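Local atomic coordinates of amidohydrolase 3 domain-containing protein (Pyrococcus furiosus, PDB entry 3ICJ), a protein that probably hydrolyses carbon-nitrogen bonds other than peptide bonds, as a zinc-dependent member of the amidohydrolase family whose substrate is not known. Residues 240-245 with 368-373; 298-303 with 352-357; 308-313 with 374-379; 345-350 with 356-361; 360-365 with 388-393. All blocks are in the same frame, centred on the assembly; numbering follows the deposited sequence.

Interaction 1 (240-245 with 368-373); sequences GFMSVG and SGRIEH. With ZN (zinc ion), chain C.
E372 OE1 is held by two hydrogen bonds, one with R370 NH2 and one with H101 ND1. R370 NH2 donates to E372 OE1 at 2.9 Å, and M242 SD lies 4.1 Å from E372 OE1. The other carboxylate oxygen is held too: R370 NE to E372 OE2 is 2.8 Å. The arginine thus grips the acid side-on, through NE and one NH. Both oxygens are met on their syn side, somewhat out of the carboxylate plane. R370 reaches back to the acid because its chain bends at chi3 (-80°). M242 comes from the opposite direction. Its CE sits over one face of the guanidinium, 4.0 Å from R370 NH2. This is loose packing rather than a polar bond. The two strands face each other across the interior of the (beta/alpha)-barrel common to amidohydrolases, with the CA atoms of M242 and E372 9.7 Å apart. All three touching side chains are buried. R370 NH2 also bonds the carbonyl of S100, and Y268 forms a cation-pi contact with R370. H101 is a zinc ligand, so the R370-E372 pair acts as a second shell that probably helps set its imidazole. Next to E372, H373 NE2 binds the other zinc at 2.4 Å, a site completed by H348 and the carboxylated K296. E372 CB lies over one face of the H373 ring, offset toward its rim.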
# COMPACT_ATOMS: atom_id res chain seq x y z
N GLY A 240 -3.69 -1.49 5.32
CA GLY A 240 -4.84 -1.63 4.43
C GLY A 240 -4.30 -2.37 3.24
O GLY A 240 -3.43 -1.86 2.52
N PHE A 241 -4.76 -3.61 3.05
CA PHE A 241 -4.32 -4.43 1.92
C PHE A 241 -5.32 -4.25 0.77
O PHE A 241 -6.47 -4.73 0.84
CB PHE A 241 -4.19 -5.88 2.41
CG PHE A 241 -3.70 -6.90 1.38
CD1 PHE A 241 -3.29 -6.54 0.08
CD2 PHE A 241 -3.61 -8.23 1.75
CE1 PHE A 241 -2.85 -7.50 -0.83
CE2 PHE A 241 -3.16 -9.22 0.85
CZ PHE A 241 -2.76 -8.85 -0.45
N MET A 242 -4.89 -3.55 -0.29
CA MET A 242 -5.79 -3.17 -1.40
C MET A 242 -5.72 -4.20 -2.51
O MET A 242 -4.70 -4.83 -2.68
CB MET A 242 -5.39 -1.81 -2.01
CG MET A 242 -5.56 -0.58 -1.13
SD MET A 242 -7.22 -0.19 -0.53
CE MET A 242 -6.76 -0.60 1.14
N SER A 243 -6.81 -4.32 -3.28
CA SER A 243 -6.90 -5.23 -4.44
C SER A 243 -6.60 -6.70 -4.10
O SER A 243 -5.75 -7.32 -4.74
CB SER A 243 -5.99 -4.74 -5.58
OG SER A 243 -6.34 -3.43 -5.97
N VAL A 244 -7.26 -7.23 -3.08
CA VAL A 244 -7.11 -8.63 -2.72
C VAL A 244 -7.97 -9.46 -3.70
O VAL A 244 -9.20 -9.34 -3.71
CB VAL A 244 -7.53 -8.89 -1.22
CG1 VAL A 244 -7.35 -10.35 -0.86
CG2 VAL A 244 -6.76 -7.99 -0.24
N GLY A 245 -7.30 -10.26 -4.55
CA GLY A 245 -7.97 -11.16 -5.49
C GLY A 245 -8.27 -12.52 -4.89
O GLY A 245 -8.04 -12.74 -3.70
N SER A 368 -20.17 7.47 2.48
CA SER A 368 -18.90 8.13 2.79
C SER A 368 -17.74 7.15 2.59
O SER A 368 -17.41 6.38 3.48
CB SER A 368 -18.93 8.74 4.20
OG SER A 368 -18.11 9.90 4.25
N GLY A 369 -17.14 7.17 1.40
CA GLY A 369 -16.12 6.21 1.05
C GLY A 369 -14.75 6.78 1.31
O GLY A 369 -14.60 7.81 1.97
N ARG A 370 -13.73 6.09 0.80
CA ARG A 370 -12.40 6.62 0.83
C ARG A 370 -11.83 6.74 -0.57
O ARG A 370 -12.21 5.98 -1.48
CB ARG A 370 -11.45 5.82 1.78
CG ARG A 370 -11.45 4.34 1.59
CD ARG A 370 -10.53 3.63 2.60
NE ARG A 370 -9.12 3.70 2.19
CZ ARG A 370 -8.12 3.11 2.84
NH1 ARG A 370 -8.35 2.42 3.96
NH2 ARG A 370 -6.88 3.22 2.38
N ILE A 371 -10.91 7.68 -0.73
CA ILE A 371 -10.20 7.89 -1.98
C ILE A 371 -8.71 7.59 -1.75
O ILE A 371 -8.10 8.10 -0.81
CB ILE A 371 -10.43 9.34 -2.57
CG1 ILE A 371 -11.87 9.50 -3.05
CG2 ILE A 371 -9.45 9.65 -3.72
CD1 ILE A 371 -12.23 10.96 -3.44
N GLU A 372 -8.16 6.73 -2.60
CA GLU A 372 -6.75 6.42 -2.60
C GLU A 372 -6.06 7.40 -3.55
O GLU A 372 -6.53 7.62 -4.68
CB GLU A 372 -6.51 4.99 -3.11
CG GLU A 372 -7.47 3.97 -2.51
CD GLU A 372 -7.48 4.06 -1.00
OE1 GLU A 372 -6.43 3.80 -0.39
OE2 GLU A 372 -8.53 4.41 -0.42
N HIS A 373 -4.94 7.95 -3.07
CA HIS A 373 -4.05 8.92 -3.76
C HIS A 373 -4.53 10.37 -3.68
O HIS A 373 -3.83 11.21 -3.09
CB HIS A 373 -3.67 8.50 -5.19
CG HIS A 373 -3.26 7.06 -5.29
ND1 HIS A 373 -2.17 6.56 -4.62
CD2 HIS A 373 -3.83 6.01 -5.93
CE1 HIS A 373 -2.06 5.26 -4.86
NE2 HIS A 373 -3.06 4.90 -5.65
ZN ZN C . -3.92 3.07 -6.92

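Interaction 2 (298-303 with 352-357); sequences FVDGSL and DKAVDV
V299 packs against A354 and V357, where a loop of the amidohydrolase barrel lies along the first turns of helix 352-365. The loop follows strand 290-294. The helix follows strand 346-349, whose H348 binds zinc. The contact is buried, and its apolar part is made mainly by one methyl group. V299 CG1 is 3.7 Å from V357 CG1 and 3.8 Å from A354 CB, so it meets side chains one helical turn apart. With CG1 anti to the backbone N (chi1 -179°), this methyl is the one that faces the helix. The second methyl stays near the backbone, with V299 CG2 4.0 Å from A354 O. The V299 and V357 side chains cross at a slant.

The polar part belongs to D300. No polar group of 352-357 bonds it, but its carboxylate is well satisfied by backbone N-H groups. OD1 takes the N-H of I350, and OD2 takes those of L309 and G351. Three bonds therefore fix the rotation of the group and tie the loop to the end of strand 346-349. The carbonyl of G301 accepts a bond from H348 NE2, so the same loop probably helps position a zinc ligand.

The carboxylate and the helix meet closely. CG of D300 stands between its backbone N and carbonyl carbon (chi1 67°), which turns the acid to the alanine methyl. D300 CG lies 3.4 Å from A354 CB, and D300 OD2 is nearer still, 3.2 Å from A354 CB.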
# COMPACT_ATOMS: atom_id res chain seq x y z
N PHE A 298 -11.07 1.36 -9.18
CA PHE A 298 -10.15 2.28 -9.87
C PHE A 298 -10.96 3.17 -10.82
O PHE A 298 -11.61 2.63 -11.70
CB PHE A 298 -9.18 1.47 -10.76
CG PHE A 298 -8.22 0.61 -10.00
CD1 PHE A 298 -6.96 1.10 -9.65
CD2 PHE A 298 -8.55 -0.70 -9.65
CE1 PHE A 298 -6.05 0.31 -8.95
CE2 PHE A 298 -7.66 -1.50 -8.93
CZ PHE A 298 -6.40 -1.00 -8.58
N VAL A 299 -10.94 4.49 -10.63
CA VAL A 299 -11.55 5.41 -11.62
C VAL A 299 -10.62 5.58 -12.83
O VAL A 299 -11.07 5.54 -13.97
CB VAL A 299 -11.87 6.85 -11.07
CG1 VAL A 299 -12.51 7.72 -12.14
CG2 VAL A 299 -12.80 6.78 -9.90
N ASP A 300 -9.33 5.77 -12.58
CA ASP A 300 -8.36 6.12 -13.63
C ASP A 300 -7.00 5.42 -13.46
O ASP A 300 -6.86 4.54 -12.61
CB ASP A 300 -8.19 7.66 -13.74
CG ASP A 300 -7.53 8.30 -12.50
OD1 ASP A 300 -7.46 7.69 -11.42
OD2 ASP A 300 -7.11 9.49 -12.59
N GLY A 301 -6.01 5.82 -14.26
CA GLY A 301 -4.66 5.28 -14.17
C GLY A 301 -3.73 6.23 -13.42
O GLY A 301 -4.09 6.73 -12.34
N SER A 302 -2.54 6.47 -13.97
CA SER A 302 -1.48 7.18 -13.24
C SER A 302 -0.99 8.39 -14.04
O SER A 302 -1.10 8.42 -15.26
CB SER A 302 -0.29 6.23 -13.02
OG SER A 302 0.32 5.95 -14.28
N LEU A 303 -0.44 9.39 -13.35
CA LEU A 303 0.16 10.55 -14.03
C LEU A 303 1.41 10.21 -14.84
O LEU A 303 1.65 10.81 -15.89
CB LEU A 303 0.47 11.67 -13.04
CG LEU A 303 -0.76 12.39 -12.50
CD1 LEU A 303 -0.43 13.15 -11.20
CD2 LEU A 303 -1.38 13.30 -13.53
N ASP A 352 -7.52 15.07 -11.48
CA ASP A 352 -8.55 15.94 -10.88
C ASP A 352 -9.97 15.59 -11.30
O ASP A 352 -10.91 15.71 -10.50
CB ASP A 352 -8.25 17.41 -11.13
CG ASP A 352 -8.45 17.81 -12.57
OD1 ASP A 352 -7.74 17.30 -13.47
OD2 ASP A 352 -9.33 18.66 -12.82
N LYS A 353 -10.12 15.11 -12.53
CA LYS A 353 -11.44 14.70 -13.02
C LYS A 353 -11.86 13.34 -12.44
O LYS A 353 -13.04 13.11 -12.17
CB LYS A 353 -11.48 14.69 -14.55
CG LYS A 353 -12.90 14.46 -15.11
CD LYS A 353 -12.93 14.46 -16.60
CE LYS A 353 -14.34 14.20 -17.11
NZ LYS A 353 -14.32 13.88 -18.56
N ALA A 354 -10.89 12.45 -12.24
CA ALA A 354 -11.17 11.19 -11.55
C ALA A 354 -11.73 11.45 -10.16
O ALA A 354 -12.66 10.75 -9.73
CB ALA A 354 -9.94 10.38 -11.45
N VAL A 355 -11.18 12.46 -9.48
CA VAL A 355 -11.63 12.88 -8.15
C VAL A 355 -13.10 13.34 -8.18
O VAL A 355 -13.87 12.99 -7.28
CB VAL A 355 -10.70 13.96 -7.53
CG1 VAL A 355 -11.33 14.56 -6.30
CG2 VAL A 355 -9.35 13.37 -7.14
N ASP A 356 -13.47 14.09 -9.21
CA ASP A 356 -14.87 14.46 -9.48
C ASP A 356 -15.78 13.25 -9.64
O ASP A 356 -16.87 13.25 -9.07
CB ASP A 356 -14.96 15.30 -10.74
CG ASP A 356 -14.54 16.75 -10.53
OD1 ASP A 356 -14.61 17.27 -9.40
OD2 ASP A 356 -14.13 17.37 -11.53
N VAL A 357 -15.33 12.24 -10.40
CA VAL A 357 -16.11 11.02 -10.64
C VAL A 357 -16.37 10.28 -9.32
O VAL A 357 -17.51 9.86 -9.04
CB VAL A 357 -15.42 10.08 -11.69
CG1 VAL A 357 -16.10 8.67 -11.73
CG2 VAL A 357 -15.46 10.72 -13.08

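Interaction 3 (308-313 with 374-379); sequences ALLSEP and ASLVRD
L310 and L376 make the close part of this contact, methyl against methyl. L310 CD2 is 3.6 Å from L376 CD1, and the two buried side chains cross at a slant. L376 leaves its backbone heading for the other segment. L310 does not, but its end comes nearer: CD1 continues the chain (chi2 -176°), and CD2 branches off it to reach L376. Two loops of the amidohydrolase barrel meet here. Residues 308-313 belong to the long loop after strand 290-294. Residues 374-379 belong to the loop that follows strand 370-371 and the zinc ligand H373.

The other side is loose. S311 is exposed, and its OG is 4.1 Å from R378 NH2, too far for a direct bond. It approaches the guanidinium obliquely, and S311 was modelled in two conformers, so this distance deserves caution. The polar end of R378 has closer partners in helix 352-365: NH2 makes salt bridges with D352 OD2 and D356 OD2. In one of its two conformers S311 OG bonds D352 OD2. In that conformer serine and arginine would share a carboxylate oxygen rather than bond each other. Three acids, D352, D356 and D380, pair with the arginine, which probably stabilises its positive charge and lets it tie its loop to the first turns of the helix.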
# COMPACT_ATOMS: atom_id res chain seq x y z
N ALA A 308 -4.00 8.91 -15.77
CA ALA A 308 -4.79 9.60 -14.75
C ALA A 308 -5.71 10.56 -15.48
O ALA A 308 -5.29 11.23 -16.43
CB ALA A 308 -3.87 10.37 -13.80
N LEU A 309 -6.98 10.62 -15.05
CA LEU A 309 -8.02 11.35 -15.80
C LEU A 309 -8.09 12.82 -15.42
O LEU A 309 -8.51 13.13 -14.31
CB LEU A 309 -9.40 10.69 -15.62
CG LEU A 309 -10.49 11.19 -16.59
CD1 LEU A 309 -10.29 10.66 -18.03
CD2 LEU A 309 -11.88 10.79 -16.07
N LEU A 310 -7.72 13.71 -16.35
CA LEU A 310 -7.62 15.14 -16.11
C LEU A 310 -8.81 15.81 -16.78
O LEU A 310 -9.38 15.25 -17.74
CB LEU A 310 -6.32 15.71 -16.72
CG LEU A 310 -4.95 15.17 -16.30
CD1 LEU A 310 -3.82 15.97 -16.97
CD2 LEU A 310 -4.81 15.22 -14.79
N SER A 311 -9.19 17.00 -16.28
CA SER A 311 -10.29 17.74 -16.90
C SER A 311 -9.84 18.52 -18.15
O SER A 311 -10.67 18.85 -18.99
CB SER A 311 -11.07 18.61 -15.89
OG SER A 311 -10.25 19.49 -15.15
N GLU A 312 -8.54 18.78 -18.27
CA GLU A 312 -7.95 19.39 -19.47
C GLU A 312 -6.77 18.55 -19.94
O GLU A 312 -6.19 17.81 -19.14
CB GLU A 312 -7.52 20.83 -19.18
CG GLU A 312 -8.66 21.85 -19.28
CD GLU A 312 -8.96 22.24 -20.72
OE1 GLU A 312 -9.97 21.77 -21.26
OE2 GLU A 312 -8.18 23.02 -21.31
N PRO A 313 -6.38 18.64 -21.25
CA PRO A 313 -5.29 17.73 -21.67
C PRO A 313 -3.92 17.88 -20.98
O PRO A 313 -3.63 18.94 -20.41
CB PRO A 313 -5.17 18.01 -23.19
CG PRO A 313 -6.53 18.52 -23.58
CD PRO A 313 -6.97 19.36 -22.41
N ALA A 374 -5.69 10.65 -4.29
CA ALA A 374 -6.21 12.02 -4.46
C ALA A 374 -5.09 12.99 -4.88
O ALA A 374 -4.93 14.06 -4.29
CB ALA A 374 -6.90 12.50 -3.16
N SER A 375 -4.31 12.59 -5.89
CA SER A 375 -3.05 13.24 -6.23
C SER A 375 -3.23 14.68 -6.67
O SER A 375 -2.47 15.57 -6.26
CB SER A 375 -2.31 12.45 -7.31
OG SER A 375 -2.16 11.10 -6.90
N LEU A 376 -4.23 14.93 -7.51
CA LEU A 376 -4.61 16.31 -7.86
C LEU A 376 -5.98 16.69 -7.31
O LEU A 376 -7.00 16.12 -7.69
CB LEU A 376 -4.59 16.51 -9.38
CG LEU A 376 -3.32 16.00 -10.07
CD1 LEU A 376 -3.47 16.03 -11.58
CD2 LEU A 376 -2.11 16.81 -9.64
N VAL A 377 -5.99 17.67 -6.40
CA VAL A 377 -7.25 18.18 -5.84
C VAL A 377 -7.32 19.69 -6.07
O VAL A 377 -6.44 20.45 -5.64
CB VAL A 377 -7.40 17.86 -4.33
CG1 VAL A 377 -8.70 18.44 -3.80
CG2 VAL A 377 -7.33 16.35 -4.07
N ARG A 378 -8.36 20.11 -6.77
CA ARG A 378 -8.58 21.53 -7.03
C ARG A 378 -9.17 22.22 -5.79
O ARG A 378 -9.84 21.58 -4.97
CB ARG A 378 -9.52 21.71 -8.23
CG ARG A 378 -9.12 20.93 -9.49
CD ARG A 378 -10.05 21.23 -10.69
NE ARG A 378 -11.48 21.15 -10.38
CZ ARG A 378 -12.27 20.13 -10.72
NH1 ARG A 378 -13.54 20.16 -10.38
NH2 ARG A 378 -11.79 19.07 -11.38
N ASP A 379 -8.93 23.53 -5.68
CA ASP A 379 -9.55 24.39 -4.66
C ASP A 379 -11.06 24.21 -4.59
O ASP A 379 -11.63 24.08 -3.50
CB ASP A 379 -9.22 25.87 -4.91
CG ASP A 379 -7.83 26.26 -4.44
OD1 ASP A 379 -7.04 25.37 -4.04
OD2 ASP A 379 -7.51 27.46 -4.47

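Interaction 4 (345-350 with 356-361); sequences VAVHAI and DVALDA. With ZN (zinc ion), chain C.
The imidazole of H348 lies on the far side of the strand from V347 and A349, the two residues that meet A358. H348 ND1 binds the zinc at 2.1 Å, and NE2 is also held, by the 298-303 loop. The ring is therefore pinned at both nitrogens. The rings of H373 and F298 also meet it, with planes at about 80° and 50° to that of H348. The setting is a beta-alpha-beta unit of the amidohydrolase barrel. Strand 346-349 leads into helix 352-365, which returns to strand 370-371, a parallel neighbour in the same sheet. Metal ligands lie on the inner side of the strand and the helix packs on the outer side.

The packing on that outer side is small and apolar. A358 points its methyl at the strand. V347 and A349, two residues apart, point toward the helix. The CA atoms of V347 and A358 are 6.8 Å apart, a close approach that the small side chain of A358 permits. V347 turns CG1 to the helix, because this branch is anti to the backbone N (chi1 172°). I371 of the next strand touches both A349 and A358, so the helix rests on two strands. V299 also touches V347. All three contacting residues are buried. A358 CB is 3.8 Å from V347 CG1, while the gap from A358 CB to A349 CB is 4.4 Å.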
# COMPACT_ATOMS: atom_id res chain seq x y z
N VAL A 345 -15.80 1.03 0.70
CA VAL A 345 -15.39 1.13 -0.70
C VAL A 345 -14.24 2.13 -0.81
O VAL A 345 -14.35 3.30 -0.36
CB VAL A 345 -16.59 1.55 -1.62
CG1 VAL A 345 -16.14 1.67 -3.09
CG2 VAL A 345 -17.74 0.56 -1.51
N ALA A 346 -13.13 1.67 -1.38
CA ALA A 346 -11.97 2.50 -1.61
C ALA A 346 -11.81 2.67 -3.11
O ALA A 346 -11.83 1.70 -3.85
CB ALA A 346 -10.73 1.87 -1.03
N VAL A 347 -11.65 3.92 -3.53
CA VAL A 347 -11.64 4.28 -4.93
C VAL A 347 -10.34 5.02 -5.27
O VAL A 347 -10.09 6.11 -4.78
CB VAL A 347 -12.87 5.17 -5.25
CG1 VAL A 347 -12.81 5.71 -6.63
CG2 VAL A 347 -14.18 4.38 -5.05
N HIS A 348 -9.51 4.41 -6.12
CA HIS A 348 -8.30 5.05 -6.68
C HIS A 348 -8.70 6.20 -7.62
O HIS A 348 -9.39 6.00 -8.61
CB HIS A 348 -7.47 3.96 -7.40
CG HIS A 348 -6.45 4.46 -8.39
ND1 HIS A 348 -5.13 4.06 -8.35
CD2 HIS A 348 -6.56 5.24 -9.49
CE1 HIS A 348 -4.47 4.59 -9.37
NE2 HIS A 348 -5.32 5.32 -10.07
N ALA A 349 -8.30 7.42 -7.26
CA ALA A 349 -8.49 8.59 -8.12
C ALA A 349 -7.27 9.49 -8.05
O ALA A 349 -6.96 10.06 -7.00
CB ALA A 349 -9.72 9.36 -7.72
N ILE A 350 -6.59 9.63 -9.18
CA ILE A 350 -5.34 10.39 -9.26
C ILE A 350 -5.54 11.74 -9.93
O ILE A 350 -5.19 12.79 -9.35
CB ILE A 350 -4.21 9.52 -9.90
CG1 ILE A 350 -3.84 8.41 -8.91
CG2 ILE A 350 -2.97 10.38 -10.34
CD1 ILE A 350 -2.56 7.59 -9.26
N ASP A 356 -13.47 14.09 -9.21
CA ASP A 356 -14.87 14.46 -9.48
C ASP A 356 -15.78 13.25 -9.64
O ASP A 356 -16.87 13.25 -9.07
CB ASP A 356 -14.96 15.30 -10.74
CG ASP A 356 -14.54 16.75 -10.53
OD1 ASP A 356 -14.61 17.27 -9.40
OD2 ASP A 356 -14.13 17.37 -11.53
N VAL A 357 -15.33 12.24 -10.40
CA VAL A 357 -16.11 11.02 -10.64
C VAL A 357 -16.37 10.28 -9.32
O VAL A 357 -17.51 9.86 -9.04
CB VAL A 357 -15.42 10.08 -11.69
CG1 VAL A 357 -16.10 8.67 -11.73
CG2 VAL A 357 -15.46 10.72 -13.08
N ALA A 358 -15.32 10.16 -8.49
CA ALA A 358 -15.41 9.52 -7.17
C ALA A 358 -16.33 10.28 -6.21
O ALA A 358 -17.17 9.68 -5.57
CB ALA A 358 -14.01 9.35 -6.55
N LEU A 359 -16.17 11.60 -6.14
CA LEU A 359 -17.08 12.45 -5.34
C LEU A 359 -18.54 12.38 -5.79
O LEU A 359 -19.43 12.26 -4.94
CB LEU A 359 -16.58 13.90 -5.30
CG LEU A 359 -15.23 14.17 -4.62
CD1 LEU A 359 -14.79 15.61 -4.83
CD2 LEU A 359 -15.26 13.84 -3.15
N ASP A 360 -18.78 12.42 -7.10
CA ASP A 360 -20.12 12.23 -7.66
C ASP A 360 -20.72 10.89 -7.24
O ASP A 360 -21.91 10.82 -6.94
CB ASP A 360 -20.11 12.26 -9.19
CG ASP A 360 -19.87 13.65 -9.77
OD1 ASP A 360 -19.95 14.66 -9.04
OD2 ASP A 360 -19.60 13.72 -10.98
N ALA A 361 -19.91 9.84 -7.29
CA ALA A 361 -20.38 8.51 -6.97
C ALA A 361 -20.76 8.38 -5.49
O ALA A 361 -21.79 7.78 -5.17
CB ALA A 361 -19.36 7.49 -7.35
ZN ZN C . -3.92 3.07 -6.92

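Interaction 5 (360-365 with 388-393)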
# COMPACT_ATOMS: atom_id res chain seq x y z
N ASP A 360 -18.78 12.42 -7.10
CA ASP A 360 -20.12 12.23 -7.66
C ASP A 360 -20.72 10.89 -7.24
O ASP A 360 -21.91 10.82 -6.94
CB ASP A 360 -20.11 12.26 -9.19
CG ASP A 360 -19.87 13.65 -9.77
OD1 ASP A 360 -19.95 14.66 -9.04
OD2 ASP A 360 -19.60 13.72 -10.98
N ALA A 361 -19.91 9.84 -7.29
CA ALA A 361 -20.38 8.51 -6.97
C ALA A 361 -20.76 8.38 -5.49
O ALA A 361 -21.79 7.78 -5.17
CB ALA A 361 -19.36 7.49 -7.35
N PHE A 362 -19.93 8.96 -4.61
CA PHE A 362 -20.19 8.96 -3.17
C PHE A 362 -21.40 9.81 -2.79
O PHE A 362 -22.19 9.42 -1.94
CB PHE A 362 -18.96 9.42 -2.36
CG PHE A 362 -17.79 8.47 -2.42
CD1 PHE A 362 -17.98 7.10 -2.55
CD2 PHE A 362 -16.49 8.96 -2.33
CE1 PHE A 362 -16.89 6.24 -2.61
CE2 PHE A 362 -15.40 8.11 -2.38
CZ PHE A 362 -15.59 6.74 -2.52
N GLU A 363 -21.52 10.97 -3.43
CA GLU A 363 -22.65 11.86 -3.24
C GLU A 363 -23.97 11.19 -3.59
O GLU A 363 -24.91 11.23 -2.81
CB GLU A 363 -22.52 13.09 -4.12
CG GLU A 363 -22.19 14.35 -3.39
CD GLU A 363 -22.93 15.55 -3.95
OE1 GLU A 363 -23.77 16.12 -3.22
OE2 GLU A 363 -22.68 15.91 -5.11
N GLU A 364 -24.02 10.57 -4.77
CA GLU A 364 -25.25 9.98 -5.30
C GLU A 364 -25.69 8.81 -4.45
O GLU A 364 -26.87 8.67 -4.12
CB GLU A 364 -25.08 9.55 -6.76
CG GLU A 364 -26.20 8.64 -7.28
CD GLU A 364 -26.15 8.42 -8.77
OE1 GLU A 364 -25.73 9.34 -9.50
OE2 GLU A 364 -26.54 7.31 -9.20
N ALA A 365 -24.73 7.97 -4.06
CA ALA A 365 -25.02 6.79 -3.24
C ALA A 365 -25.17 7.11 -1.74
O ALA A 365 -25.46 6.22 -0.95
CB ALA A 365 -23.94 5.73 -3.46
N LEU A 388 -18.71 15.88 2.48
CA LEU A 388 -18.98 14.45 2.36
C LEU A 388 -18.12 13.60 3.30
O LEU A 388 -18.31 12.38 3.36
CB LEU A 388 -18.73 13.99 0.91
CG LEU A 388 -19.64 14.47 -0.22
CD1 LEU A 388 -19.02 14.08 -1.56
CD2 LEU A 388 -21.07 13.92 -0.05
N LYS A 389 -17.16 14.24 3.99
CA LYS A 389 -16.24 13.57 4.96
C LYS A 389 -15.52 12.36 4.34
O LYS A 389 -15.35 11.32 4.99
CB LYS A 389 -16.99 13.16 6.24
CG LYS A 389 -17.81 14.27 6.93
CD LYS A 389 -18.62 13.69 8.10
CE LYS A 389 -19.18 14.79 9.00
NZ LYS A 389 -20.44 15.36 8.47
N VAL A 390 -15.11 12.51 3.08
CA VAL A 390 -14.39 11.46 2.36
C VAL A 390 -13.02 11.24 2.99
O VAL A 390 -12.26 12.20 3.21
CB VAL A 390 -14.18 11.81 0.87
CG1 VAL A 390 -13.59 10.61 0.10
CG2 VAL A 390 -15.50 12.24 0.23
N ARG A 391 -12.71 9.99 3.30
CA ARG A 391 -11.42 9.64 3.86
C ARG A 391 -10.43 9.51 2.72
O ARG A 391 -10.80 9.11 1.61
CB ARG A 391 -11.54 8.34 4.64
CG ARG A 391 -12.39 8.49 5.92
CD ARG A 391 -12.93 7.16 6.40
NE ARG A 391 -14.07 6.68 5.61
CZ ARG A 391 -14.12 5.51 4.97
NH1 ARG A 391 -13.11 4.65 5.03
NH2 ARG A 391 -15.20 5.17 4.27
N ILE A 392 -9.17 9.88 2.96
CA ILE A 392 -8.16 9.93 1.91
C ILE A 392 -6.88 9.22 2.37
O ILE A 392 -6.40 9.44 3.47
CB ILE A 392 -7.82 11.39 1.47
CG1 ILE A 392 -9.03 12.04 0.78
CG2 ILE A 392 -6.62 11.41 0.52
CD1 ILE A 392 -8.93 13.57 0.66
N SER A 393 -6.37 8.33 1.53
CA SER A 393 -5.08 7.73 1.75
C SER A 393 -4.06 8.31 0.76
O SER A 393 -4.21 8.14 -0.46
CB SER A 393 -5.16 6.22 1.61
OG SER A 393 -4.06 5.62 2.26
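E363 and L388 cross at about a right angle, and so do F362 and V390. The first pair is the closer one. The CG methylene of E363 rests against the forked end of the leucine. E363 CG is 3.5 Å from L388 CD2 and 3.7 Å from L388 CD1, so both methyls touch the same carbon. L388 CD2 also comes within 4.1 Å of E363 CA. The leucine points toward the helix, while E363 leaves to one side and bends at chi2 (-141°). Only the aliphatic part of the glutamate serves this contact. Its carboxylate turns to R384, which forms a salt bridge with OE2. E363 is exposed, so this is the outer part of the contact.

The second pair is buried and looser. V390 holds CG1 anti to its backbone N (chi1 -173°), which sends that methyl to the phenylalanine. V390 CG1 lies 4.0 Å from F362 CE2 and meets the ring obliquely.

K389, with positive phi, ends helix 379-388 in a Schellman motif. S368 OG bonds the carbonyl of L388 and probably helps hold this turn. V390 then leads into strand 391-394, which runs parallel to strand 370-371. The contact lies on the outer, helical side of the amidohydrolase (beta/alpha)-barrel. It joins the last turns of helix 352-365 to the turn between the next helix and its strand, and L359 of the first helix touches both L388 and V390.

Interactions 2, 4 and 5 follow helix 352-365 from its start to its end, with the centre of interaction 4 about 7 Å from those of the other two. Interaction 4 shares D356 and V357 with interaction 2, and D360 and A361 with interaction 5. Interactions 1 and 4 adjoin in one sheet: V347 N is 3.0 Å from R370 O. They supply H373 and H348 to the same zinc. Interaction 2 probably supports that site, and it touches interaction 1 where S243 OG lies 3.6 Å from F298 CZ. Interaction 3 meets interaction 4 where L376 N lies 3.0 Å from I350 O. Interaction 5 lies farther out, with the side chain of F362 about 13 Å from the zinc.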